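Carboxypeptidase D (Drosophila melanogaster, PDB 3MN8) removes C-terminal arginine or lysine residues from peptides and proteins as a zinc-dependent carboxypeptidase that processes growth factors, peptide hormones and neuropeptides. Local coordinates at residues 338-343 against 373-378; 396-401 against 410-415. One frame throughout, in Å; residues are numbered along the deposited sequence.

Interaction 1 of 2, residues 338-343 against 373-378; sequences GIKGLV and EYWRLL
Strands 339-343 and 373-376 pair antiparallel in the three-stranded sheet of the transthyretin-like domain, with Ile339 bonded to Arg376 and Gly341 to Tyr374. Each of these pairs is closed by two backbone hydrogen bonds, from Ile339 N to Arg376 O (3.0 Å) and back, and from Gly341 N to Tyr374 O (3.0 Å) and back. The strand directions differ by 166°. Gly341 opposite an aromatic is a recognised cross-strand pairing, and here the ring covers the glycine. CG of Tyr374 sits between its own backbone N and carbonyl carbon (chi1 77°), which swings the ring over the neighbouring strand. One face then lies on the backbone, with Gly341 N 3.5 Å above the ring plane toward the rim, and Lys340 CA makes a CH-pi contact 4.3 Å from the ring centroid. Ile339 CD1 comes in at the ring edge, 3.8 Å from Tyr374 CE2, while its CG1 packs on Arg376 CB. The phenol oxygen continues past the strand to Leu412 O. Replacing Tyr374 by an alanine would probably uncover the Gly341 backbone and leave Leu412 O without its hydroxyl partner.

The opposite face of the pair carries Lys340 and Trp375. The extended lysine chain passes the indole obliquely, with its CB and CD each 3.7 Å from Trp375 CD1. Lys340 NZ and Trp375 NE1 both reach Leu90 O, and NZ also forms a salt bridge with Glu408; Glu373 meets Leu90 N and Arg87. Arg376, bent at chi2, reaches a salt bridge with Asp244. Chemically, the Ile339/Tyr374 face is mainly apolar sandwich core, with the hydroxyl bonded and Arg376 reaching out at one end; polar ends on the other are met jointly by Leu90 and Arg87 of the peptidase domain and by Glu408 and Ser369.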
# COMPACT_ATOMS: atom_id res chain seq x y z
N GLY A 338 -0.59 -4.07 -16.11
CA GLY A 338 -0.52 -5.50 -16.31
C GLY A 338 -1.83 -6.10 -16.78
O GLY A 338 -2.47 -5.57 -17.69
N ILE A 339 -2.21 -7.20 -16.14
CA ILE A 339 -3.39 -7.94 -16.55
C ILE A 339 -4.20 -8.36 -15.36
O ILE A 339 -3.84 -8.12 -14.20
CB ILE A 339 -3.04 -9.24 -17.30
CG1 ILE A 339 -2.14 -10.11 -16.42
CG2 ILE A 339 -2.43 -8.92 -18.67
CD1 ILE A 339 -1.78 -11.47 -17.02
N LYS A 340 -5.31 -9.01 -15.67
CA LYS A 340 -6.22 -9.50 -14.66
C LYS A 340 -7.18 -10.43 -15.36
O LYS A 340 -7.35 -10.35 -16.59
CB LYS A 340 -6.95 -8.36 -13.96
CG LYS A 340 -7.88 -7.52 -14.82
CD LYS A 340 -8.65 -6.55 -13.91
CE LYS A 340 -9.51 -5.59 -14.68
NZ LYS A 340 -9.99 -4.51 -13.76
N GLY A 341 -7.79 -11.33 -14.58
CA GLY A 341 -8.68 -12.32 -15.16
C GLY A 341 -9.23 -13.35 -14.20
O GLY A 341 -9.11 -13.24 -12.97
N LEU A 342 -9.85 -14.36 -14.78
CA LEU A 342 -10.50 -15.39 -14.00
C LEU A 342 -9.96 -16.75 -14.35
O LEU A 342 -9.79 -17.08 -15.53
CB LEU A 342 -12.00 -15.39 -14.27
CG LEU A 342 -12.72 -14.06 -14.01
CD1 LEU A 342 -14.14 -14.18 -14.52
CD2 LEU A 342 -12.68 -13.65 -12.53
N VAL A 343 -9.69 -17.53 -13.32
CA VAL A 343 -9.40 -18.93 -13.52
C VAL A 343 -10.69 -19.62 -13.13
O VAL A 343 -11.18 -19.49 -12.00
CB VAL A 343 -8.23 -19.43 -12.67
CG1 VAL A 343 -8.05 -20.93 -12.83
CG2 VAL A 343 -6.96 -18.67 -13.04
N GLU A 373 -10.36 -14.59 -9.10
CA GLU A 373 -9.77 -13.41 -9.70
C GLU A 373 -8.29 -13.31 -9.41
O GLU A 373 -7.81 -13.77 -8.37
CB GLU A 373 -10.44 -12.14 -9.17
CG GLU A 373 -11.82 -12.32 -8.59
CD GLU A 373 -12.30 -11.06 -7.88
OE1 GLU A 373 -12.52 -10.05 -8.59
OE2 GLU A 373 -12.44 -11.08 -6.63
N TYR A 374 -7.56 -12.69 -10.34
CA TYR A 374 -6.16 -12.37 -10.12
C TYR A 374 -5.85 -11.08 -10.88
O TYR A 374 -6.46 -10.78 -11.91
CB TYR A 374 -5.25 -13.49 -10.62
CG TYR A 374 -5.10 -13.48 -12.12
CD1 TYR A 374 -5.95 -14.22 -12.94
CD2 TYR A 374 -4.11 -12.70 -12.73
CE1 TYR A 374 -5.83 -14.18 -14.33
CE2 TYR A 374 -3.98 -12.66 -14.11
CZ TYR A 374 -4.84 -13.40 -14.90
OH TYR A 374 -4.70 -13.36 -16.26
N TRP A 375 -4.90 -10.32 -10.34
CA TRP A 375 -4.38 -9.15 -11.01
C TRP A 375 -2.88 -9.32 -10.99
O TRP A 375 -2.30 -9.51 -9.92
CB TRP A 375 -4.72 -7.88 -10.24
CG TRP A 375 -6.17 -7.70 -9.94
CD1 TRP A 375 -7.04 -6.85 -10.56
CD2 TRP A 375 -6.92 -8.38 -8.93
NE1 TRP A 375 -8.29 -6.97 -10.00
CE2 TRP A 375 -8.24 -7.91 -9.00
CE3 TRP A 375 -6.60 -9.35 -7.97
CZ2 TRP A 375 -9.24 -8.37 -8.16
CZ3 TRP A 375 -7.59 -9.82 -7.14
CH2 TRP A 375 -8.90 -9.33 -7.24
N ARG A 376 -2.25 -9.27 -12.16
CA ARG A 376 -0.80 -9.39 -12.21
C ARG A 376 -0.20 -8.12 -12.77
O ARG A 376 -0.28 -7.83 -13.97
CB ARG A 376 -0.38 -10.61 -13.02
CG ARG A 376 1.13 -10.78 -13.17
CD ARG A 376 1.82 -11.05 -11.85
NE ARG A 376 3.27 -11.16 -12.01
CZ ARG A 376 4.14 -11.28 -11.01
NH1 ARG A 376 3.73 -11.30 -9.75
NH2 ARG A 376 5.43 -11.39 -11.26
N LEU A 377 0.38 -7.34 -11.87
CA LEU A 377 0.97 -6.08 -12.26
C LEU A 377 2.14 -6.37 -13.16
O LEU A 377 2.97 -7.21 -12.86
CB LEU A 377 1.44 -5.32 -11.02
CG LEU A 377 0.36 -5.03 -9.98
CD1 LEU A 377 0.92 -4.06 -8.95
CD2 LEU A 377 -0.90 -4.47 -10.63
N LEU A 378 2.22 -5.66 -14.28
CA LEU A 378 3.31 -5.89 -15.21
C LEU A 378 3.86 -4.61 -15.81
O LEU A 378 3.16 -3.65 -16.06
CB LEU A 378 2.88 -6.88 -16.31
CG LEU A 378 2.67 -8.36 -15.94
CD1 LEU A 378 2.02 -9.12 -17.08
CD2 LEU A 378 3.98 -9.04 -15.56

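Interaction 2 of 2, residues 396-401 against 410-415; sequences APQQVR and LRLDFK
Gln398 NE2 donates to Asp413 O at 3.2 Å, the one hydrogen bond between these segments. It spans the gap between the two sheets of the transthyretin-like beta sandwich: strand 398-402 is an edge strand of the four-stranded sheet, and 410-415 an edge strand of the three-stranded one. Their end-to-end directions are 177° apart, yet they share no backbone bonds, and the nearest CA atoms, those of Val400 and Leu412, are still 8.5 Å apart. Side chains have to bridge that distance.

Gln398 does so with a chain stretched out beyond CG (chi2 172°), so that its amide arrives at the interruption of strand 410-415 around Leu412 and Asp413. The donor approaches nearly along the C=O axis of Asp413, while this oxygen lies somewhat out of the glutamine's amide plane. On the way the amide touches two apolar groups: OE1 lies beside the Leu412 CD1 methyl, and NE2 meets the Phe414 ring, 3.4 Å from CE2, with the amide and ring planes 49° apart. Ala396 O approaches the same ring at its edge, more loosely.

Farther along, the contact turns apolar. Val400 CG2 faces Leu410 CD1 at 4.4 Å, and that leucine methyl also lies 3.4 Å from Arg401 O. Across the segments, then, there is one hydrogen bond and one loose apolar side-chain contact; the tighter packing is that of Leu412 and Phe414 on Val385 of strand 381-388, the neighbour to which Gln398 and Val400 are bonded through their backbones. On the outward side of the interruption, Arg411 NH1 donates a hydrogen bond to Asp413 OD1 (2.9 Å), part of a salt bridge, using the syn lone pair of the carboxylate oxygen, and that oxygen also accepts Leu342 N.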
# COMPACT_ATOMS: atom_id res chain seq x y z
N ALA A 396 -2.72 -24.52 -20.85
CA ALA A 396 -1.78 -24.15 -21.89
C ALA A 396 -1.45 -22.67 -21.70
O ALA A 396 -2.25 -21.91 -21.14
CB ALA A 396 -2.38 -24.40 -23.26
N PRO A 397 -0.27 -22.24 -22.17
CA PRO A 397 0.18 -20.86 -21.96
C PRO A 397 -0.49 -19.90 -22.94
O PRO A 397 -0.84 -20.29 -24.06
CB PRO A 397 1.69 -20.93 -22.26
CG PRO A 397 2.00 -22.41 -22.53
CD PRO A 397 0.71 -23.04 -22.92
N GLN A 398 -0.66 -18.66 -22.51
CA GLN A 398 -1.15 -17.62 -23.39
C GLN A 398 -0.12 -16.49 -23.46
O GLN A 398 0.51 -16.13 -22.46
CB GLN A 398 -2.54 -17.11 -22.95
CG GLN A 398 -3.68 -18.16 -23.06
CD GLN A 398 -5.02 -17.72 -22.45
OE1 GLN A 398 -5.52 -16.63 -22.71
NE2 GLN A 398 -5.61 -18.60 -21.64
N GLN A 399 0.06 -15.97 -24.67
CA GLN A 399 0.97 -14.86 -24.91
C GLN A 399 0.17 -13.56 -24.97
O GLN A 399 -0.85 -13.48 -25.64
CB GLN A 399 1.71 -15.09 -26.21
CG GLN A 399 2.26 -13.83 -26.84
CD GLN A 399 2.48 -13.99 -28.34
OE1 GLN A 399 1.54 -14.02 -29.12
NE2 GLN A 399 3.74 -14.11 -28.73
N VAL A 400 0.64 -12.55 -24.26
CA VAL A 400 -0.06 -11.28 -24.21
C VAL A 400 0.92 -10.13 -24.30
O VAL A 400 1.99 -10.15 -23.68
CB VAL A 400 -0.89 -11.15 -22.92
CG1 VAL A 400 0.02 -11.06 -21.71
CG2 VAL A 400 -1.79 -9.92 -22.99
N ARG A 401 0.55 -9.12 -25.09
CA ARG A 401 1.36 -7.92 -25.21
C ARG A 401 0.86 -6.87 -24.21
O ARG A 401 -0.20 -6.28 -24.38
CB ARG A 401 1.33 -7.39 -26.65
CG ARG A 401 1.99 -6.04 -26.84
CD ARG A 401 1.47 -5.37 -28.10
NE ARG A 401 1.82 -6.16 -29.26
CZ ARG A 401 1.00 -6.57 -30.23
NH1 ARG A 401 -0.29 -6.28 -30.26
NH2 ARG A 401 1.54 -7.29 -31.20
N LEU A 410 -5.29 -5.50 -18.85
CA LEU A 410 -5.75 -6.37 -19.92
C LEU A 410 -6.39 -7.64 -19.35
O LEU A 410 -5.78 -8.33 -18.53
CB LEU A 410 -4.58 -6.72 -20.83
CG LEU A 410 -4.26 -5.60 -21.80
CD1 LEU A 410 -2.81 -5.66 -22.25
CD2 LEU A 410 -5.23 -5.69 -22.98
N ARG A 411 -7.61 -7.92 -19.79
CA ARG A 411 -8.32 -9.12 -19.35
C ARG A 411 -7.71 -10.36 -19.98
O ARG A 411 -7.28 -10.34 -21.13
CB ARG A 411 -9.80 -9.06 -19.70
CG ARG A 411 -10.50 -10.37 -19.37
CD ARG A 411 -10.73 -10.52 -17.88
NE ARG A 411 -12.06 -10.06 -17.53
CZ ARG A 411 -13.13 -10.85 -17.41
NH1 ARG A 411 -13.01 -12.16 -17.60
NH2 ARG A 411 -14.31 -10.35 -17.09
N LEU A 412 -7.69 -11.45 -19.22
CA LEU A 412 -7.08 -12.69 -19.69
C LEU A 412 -7.51 -13.78 -18.73
O LEU A 412 -7.10 -13.79 -17.57
CB LEU A 412 -5.56 -12.56 -19.71
CG LEU A 412 -4.75 -13.73 -20.29
CD1 LEU A 412 -4.94 -13.82 -21.79
CD2 LEU A 412 -3.28 -13.61 -19.96
N ASP A 413 -8.34 -14.70 -19.21
CA ASP A 413 -8.94 -15.71 -18.35
C ASP A 413 -8.37 -17.09 -18.62
O ASP A 413 -7.66 -17.29 -19.60
CB ASP A 413 -10.46 -15.78 -18.55
CG ASP A 413 -11.17 -14.50 -18.12
OD1 ASP A 413 -10.53 -13.61 -17.52
OD2 ASP A 413 -12.38 -14.41 -18.39
N PHE A 414 -8.73 -18.03 -17.76
CA PHE A 414 -8.30 -19.40 -17.90
C PHE A 414 -9.42 -20.36 -17.53
O PHE A 414 -10.08 -20.19 -16.50
CB PHE A 414 -7.08 -19.65 -17.03
CG PHE A 414 -5.89 -18.82 -17.41
CD1 PHE A 414 -5.70 -17.57 -16.83
CD2 PHE A 414 -4.97 -19.28 -18.34
CE1 PHE A 414 -4.61 -16.79 -17.18
CE2 PHE A 414 -3.87 -18.51 -18.70
CZ PHE A 414 -3.69 -17.26 -18.11
N LYS A 415 -9.64 -21.36 -18.39
CA LYS A 415 -10.40 -22.54 -18.01
C LYS A 415 -9.45 -23.72 -17.82
O LYS A 415 -8.59 -23.99 -18.67
CB LYS A 415 -11.49 -22.86 -19.04
CG LYS A 415 -12.59 -21.83 -19.09
CD LYS A 415 -13.85 -22.38 -19.74
CE LYS A 415 -15.06 -21.49 -19.46
NZ LYS A 415 -16.34 -22.13 -19.89

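In the fold
Interaction 1 and interaction 2 have centres 9 Å apart and meet through strand 410-415, which runs parallel to strand 339-344 in the three-stranded sheet. Phe414 N probably bonds to Leu342 O (2.6 Å), and the hydroxyl of Tyr374 lies 2.8 Å from Leu412 O, so residues of interaction 1 hold the strand that interaction 2 reaches from the other sheet through Gln398. Interaction 1 faces the peptidase domain and is almost wholly buried; interaction 2 closes the sandwich farther out, about 26 Å from the centre of the chain against about 18 Å. Neither touches the zinc site of His101, Glu104 and His217 or the inhibitor pocket: both are architecture of the regulatory-like domain.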